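Local coordinates for protein bifunctional endo-1,4-beta-xylanase A (Neocallimastix patriciarum, PDB 2VG9) that probably hydrolyses internal beta-1,4-xylosidic linkages of xylan, as a glycoside hydrolase family 11 endo-xylanase with a beta jelly-roll fold, at residues Ile114-Ala125 against Gln136-His144. Sequence-based numbering, arbitrary orientation.
Sequences IIEDWVDWVPDA and QYKIFQMDH. With CD (cadmium ion), chain B.
The F140 ring lies against the backbone of D124-A125: A125 N sits over the ring centre, 3.9 Å above its plane, and D124 C covers the same face nearer the rim. P123 O approaches CZ of F140 obliquely at 3.2 Å, while A125 CB touches F140 CD1 at 3.9 Å. With CG between the backbone N and the carbonyl carbon (chi1 53°), the F140 ring turns one face to the D124-A125 backbone. A125 N is buried here with no hydrogen-bond partner in the model, and the F140 face lies over it. An alanine at F140 is likely to open a gap against D124-A125 and strip A125 N of its aromatic cover.

The Y137 ring is met at its edge, in plane, by E116 OE2, which accepts the phenol hydrogen through its syn lone pair at 2.6 Å from Y137 OH. Carboxylate and ring are nearly coplanar, 15° apart, and I114 CG2 packs obliquely on Y137 CE1 at 3.9 Å. The other oxygen, E116 OE1, pairs with R167 and Y77, so both ends of the carboxylate are held.

Beside F140, K138 reaches across fully extended, its CG anti to the backbone N (chi1 180°), and forms a salt bridge from NZ to D124 OD1 at 2.7 Å. The ammonium arrives on the syn side, close to the carboxylate plane, and the two side chains cross at about a right angle.

E116 and D117 form a classic beta bulge opposite L93, where the chain leaves strand 110-115 for strand 117-119. The D120 carboxylate beyond it binds cadmium through both oxygens. In the beta jelly roll of this GH11 xylanase, the loop after strand 117-119 thus packs onto a face of strand 135-145. Strand 153-163 pairs with both 110-115 (parallel) and 135-145 (antiparallel), and its F160 meets F140 and touches P123.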
loop_
_atom_site.group_PDB
_atom_site.type_symbol
_atom_site.label_atom_id
_atom_site.label_comp_id
_atom_site.label_asym_id
_atom_site.label_seq_id
_atom_site.Cartn_x
_atom_site.Cartn_y
_atom_site.Cartn_z
ATOM N N ILE A 114 -4.089 1.895 3.625
ATOM C CA ILE A 114 -5.365 1.468 4.162
ATOM C C ILE A 114 -5.189 -0.019 4.428
ATOM O O ILE A 114 -5.229 -0.839 3.496
ATOM C CB ILE A 114 -6.545 1.738 3.192
ATOM C CG1 ILE A 114 -6.669 3.252 2.911
ATOM C CG2 ILE A 114 -7.862 1.212 3.774
ATOM C CD1 ILE A 114 -7.504 3.540 1.680
ATOM N N ILE A 115 -4.949 -0.355 5.700
ATOM C CA ILE A 115 -4.474 -1.703 6.017
ATOM C C ILE A 115 -5.634 -2.608 6.354
ATOM O O ILE A 115 -6.318 -2.409 7.361
ATOM C CB ILE A 115 -3.417 -1.703 7.153
ATOM C CG1 ILE A 115 -2.302 -0.691 6.843
ATOM C CG2 ILE A 115 -2.885 -3.115 7.405
ATOM C CD1 ILE A 115 -1.191 -0.605 7.908
ATOM N N GLU A 116 -5.814 -3.616 5.497
ATOM C CA GLU A 116 -6.907 -4.584 5.576
ATOM C C GLU A 116 -6.587 -5.805 6.429
ATOM O O GLU A 116 -7.474 -6.386 7.060
ATOM C CB GLU A 116 -7.274 -5.031 4.153
ATOM C CG GLU A 116 -7.797 -3.892 3.321
ATOM C CD GLU A 116 -9.232 -3.505 3.747
ATOM O OE1 GLU A 116 -10.193 -4.221 3.355
ATOM O OE2 GLU A 116 -9.387 -2.501 4.481
ATOM N N ASP A 117 -5.320 -6.188 6.443
ATOM C CA ASP A 117 -4.863 -7.362 7.170
ATOM C C ASP A 117 -3.363 -7.166 7.401
ATOM O O ASP A 117 -2.689 -6.391 6.667
ATOM C CB ASP A 117 -5.144 -8.649 6.362
ATOM C CG ASP A 117 -5.167 -9.928 7.231
ATOM O OD1 ASP A 117 -4.891 -9.889 8.434
ATOM O OD2 ASP A 117 -5.454 -11.004 6.688
ATOM N N TRP A 118 -2.875 -7.773 8.491
ATOM C CA TRP A 118 -1.482 -7.678 8.897
ATOM C C TRP A 118 -1.175 -8.862 9.812
ATOM O O TRP A 118 -2.086 -9.471 10.401
ATOM C CB TRP A 118 -1.162 -6.374 9.652
ATOM C CG TRP A 118 -2.080 -6.110 10.839
ATOM C CD1 TRP A 118 -3.265 -5.417 10.821
ATOM C CD2 TRP A 118 -1.901 -6.574 12.196
ATOM N NE1 TRP A 118 -3.827 -5.403 12.084
ATOM C CE2 TRP A 118 -2.998 -6.100 12.947
ATOM C CE3 TRP A 118 -0.904 -7.333 12.845
ATOM C CZ2 TRP A 118 -3.149 -6.380 14.336
ATOM C CZ3 TRP A 118 -1.056 -7.620 14.241
ATOM C CH2 TRP A 118 -2.185 -7.144 14.952
ATOM N N VAL A 119 0.105 -9.157 9.959
ATOM C CA VAL A 119 0.508 -10.238 10.845
ATOM C C VAL A 119 1.606 -9.753 11.787
ATOM O O VAL A 119 2.554 -9.081 11.344
ATOM C CB VAL A 119 0.936 -11.502 10.077
ATOM C CG1 VAL A 119 1.405 -12.621 11.068
ATOM C CG2 VAL A 119 -0.232 -11.998 9.164
ATOM N N ASP A 120 1.398 -10.042 13.090
ATOM C CA ASP A 120 2.355 -9.816 14.206
ATOM C C ASP A 120 2.505 -8.366 14.652
ATOM O O ASP A 120 2.682 -8.087 15.837
ATOM C CB ASP A 120 3.751 -10.389 13.912
ATOM C CG ASP A 120 3.779 -11.896 13.890
ATOM O OD1 ASP A 120 2.948 -12.547 14.534
ATOM O OD2 ASP A 120 4.643 -12.449 13.201
ATOM N N TRP A 121 2.455 -7.441 13.704
ATOM C CA TRP A 121 2.670 -6.024 14.027
ATOM C C TRP A 121 2.107 -5.141 12.941
ATOM O O TRP A 121 2.203 -5.456 11.750
ATOM C CB TRP A 121 4.174 -5.724 14.179
ATOM C CG TRP A 121 4.505 -4.305 14.584
ATOM C CD1 TRP A 121 4.601 -3.809 15.870
ATOM C CD2 TRP A 121 4.822 -3.215 13.713
ATOM N NE1 TRP A 121 4.948 -2.480 15.835
ATOM C CE2 TRP A 121 5.084 -2.089 14.527
ATOM C CE3 TRP A 121 4.907 -3.076 12.316
ATOM C CZ2 TRP A 121 5.423 -0.846 13.991
ATOM C CZ3 TRP A 121 5.236 -1.837 11.788
ATOM C CH2 TRP A 121 5.485 -0.739 12.624
ATOM N N VAL A 122 1.548 -4.018 13.365
ATOM C CA VAL A 122 1.026 -2.997 12.442
ATOM C C VAL A 122 1.382 -1.664 13.108
ATOM O O VAL A 122 1.495 -1.627 14.342
ATOM C CB VAL A 122 -0.515 -3.185 12.249
ATOM C CG1 VAL A 122 -1.286 -2.886 13.557
ATOM C CG2 VAL A 122 -1.076 -2.340 11.099
ATOM N N PRO A 123 1.668 -0.605 12.294
ATOM C CA PRO A 123 1.799 0.745 12.814
ATOM C C PRO A 123 0.599 1.202 13.650
ATOM O O PRO A 123 -0.538 0.786 13.401
ATOM C CB PRO A 123 1.914 1.614 11.539
ATOM C CG PRO A 123 2.467 0.711 10.531
ATOM C CD PRO A 123 1.933 -0.660 10.837
ATOM N N ASP A 124 0.891 2.048 14.644
ATOM C CA ASP A 124 -0.115 2.558 15.540
ATOM C C ASP A 124 0.352 3.882 16.159
ATOM O O ASP A 124 1.557 4.165 16.256
ATOM C CB ASP A 124 -0.428 1.504 16.615
ATOM C CG ASP A 124 -1.691 1.800 17.388
ATOM O OD1 ASP A 124 -2.660 2.369 16.826
ATOM O OD2 ASP A 124 -1.722 1.415 18.574
ATOM N N ALA A 125 -0.617 4.715 16.514
ATOM C CA ALA A 125 -0.368 5.958 17.215
ATOM C C ALA A 125 -1.728 6.389 17.754
ATOM O O ALA A 125 -2.767 5.830 17.361
ATOM C CB ALA A 125 0.243 7.028 16.262
ATOM N N GLN A 136 -15.165 -0.561 11.088
ATOM C CA GLN A 136 -14.338 0.283 11.934
ATOM C C GLN A 136 -12.874 0.318 11.476
ATOM O O GLN A 136 -12.261 -0.744 11.226
ATOM C CB GLN A 136 -14.416 -0.179 13.401
ATOM C CG GLN A 136 -15.825 -0.063 14.020
ATOM C CD GLN A 136 -16.480 1.343 13.799
ATOM O OE1 GLN A 136 -17.419 1.500 12.998
ATOM N NE2 GLN A 136 -15.955 2.353 14.494
ATOM N N TYR A 137 -12.354 1.547 11.328
ATOM C CA TYR A 137 -10.956 1.774 10.986
ATOM C C TYR A 137 -10.473 2.814 11.980
ATOM O O TYR A 137 -11.220 3.721 12.350
ATOM C CB TYR A 137 -10.789 2.353 9.574
ATOM C CG TYR A 137 -10.996 1.367 8.442
ATOM C CD1 TYR A 137 -9.899 0.782 7.789
ATOM C CD2 TYR A 137 -12.285 1.006 8.027
ATOM C CE1 TYR A 137 -10.102 -0.102 6.721
ATOM C CE2 TYR A 137 -12.477 0.077 6.979
ATOM C CZ TYR A 137 -11.402 -0.465 6.346
ATOM O OH TYR A 137 -11.582 -1.377 5.302
ATOM N N LYS A 138 -9.221 2.681 12.391
ATOM C CA LYS A 138 -8.539 3.679 13.187
ATOM C C LYS A 138 -7.685 4.499 12.249
ATOM O O LYS A 138 -6.863 3.943 11.484
ATOM C CB LYS A 138 -7.634 2.970 14.178
ATOM C CG LYS A 138 -6.859 3.926 15.069
ATOM C CD LYS A 138 -6.026 3.188 16.095
ATOM C CE LYS A 138 -5.333 4.221 16.996
ATOM N NZ LYS A 138 -4.730 3.556 18.169
ATOM N N ILE A 139 -7.846 5.817 12.317
ATOM C CA ILE A 139 -7.049 6.706 11.510
ATOM C C ILE A 139 -6.028 7.493 12.350
ATOM O O ILE A 139 -6.306 7.922 13.505
ATOM C CB ILE A 139 -7.924 7.614 10.628
ATOM C CG1 ILE A 139 -8.741 8.612 11.482
ATOM C CG2 ILE A 139 -8.837 6.755 9.697
ATOM C CD1 ILE A 139 -9.482 9.730 10.692
ATOM N N PHE A 140 -4.840 7.662 11.786
ATOM C CA PHE A 140 -3.796 8.428 12.431
ATOM C C PHE A 140 -2.774 8.790 11.386
ATOM O O PHE A 140 -2.719 8.174 10.297
ATOM C CB PHE A 140 -3.139 7.651 13.609
ATOM C CG PHE A 140 -2.639 6.266 13.238
ATOM C CD1 PHE A 140 -1.323 6.079 12.803
ATOM C CD2 PHE A 140 -3.485 5.160 13.305
ATOM C CE1 PHE A 140 -0.843 4.812 12.454
ATOM C CE2 PHE A 140 -3.009 3.860 12.936
ATOM C CZ PHE A 140 -1.695 3.688 12.507
ATOM N N GLN A 141 -1.961 9.796 11.711
ATOM C CA GLN A 141 -0.851 10.168 10.850
ATOM C C GLN A 141 0.431 10.182 11.661
ATOM O O GLN A 141 0.389 10.228 12.891
ATOM C CB GLN A 141 -1.099 11.501 10.109
ATOM C CG GLN A 141 -1.497 12.694 10.996
ATOM C CD GLN A 141 -0.300 13.431 11.540
ATOM O OE1 GLN A 141 0.705 13.556 10.864
ATOM N NE2 GLN A 141 -0.401 13.922 12.780
ATOM N N MET A 142 1.564 10.080 10.976
ATOM C CA MET A 142 2.870 10.121 11.655
ATOM C C MET A 142 3.974 10.573 10.719
ATOM O O MET A 142 3.838 10.460 9.513
ATOM C CB MET A 142 3.206 8.786 12.346
ATOM C CG MET A 142 3.602 7.588 11.486
ATOM S SD MET A 142 3.434 6.032 12.456
ATOM C CE MET A 142 4.300 6.474 13.961
ATOM N N ASP A 143 5.026 11.148 11.289
ATOM C CA ASP A 143 6.218 11.495 10.539
ATOM C C ASP A 143 6.978 10.220 10.166
ATOM O O ASP A 143 6.904 9.182 10.857
ATOM C CB ASP A 143 7.143 12.426 11.353
ATOM C CG ASP A 143 6.563 13.822 11.579
ATOM O OD1 ASP A 143 5.597 14.233 10.902
ATOM O OD2 ASP A 143 7.100 14.551 12.444
ATOM N N HIS A 144 7.678 10.292 9.046
ATOM C CA HIS A 144 8.634 9.264 8.655
ATOM C C HIS A 144 9.774 9.956 7.931
ATOM O O HIS A 144 9.560 10.989 7.298
ATOM C CB HIS A 144 7.991 8.206 7.765
ATOM C CG HIS A 144 8.846 6.993 7.554
ATOM N ND1 HIS A 144 9.532 6.758 6.379
ATOM C CD2 HIS A 144 9.142 5.958 8.376
ATOM C CE1 HIS A 144 10.209 5.628 6.482
ATOM N NE2 HIS A 144 10.003 5.133 7.690
HETATM CD CD CD B . 3.650 -14.620 13.893
HETATM O O HOH W 1 4.108 -15.584 11.690
#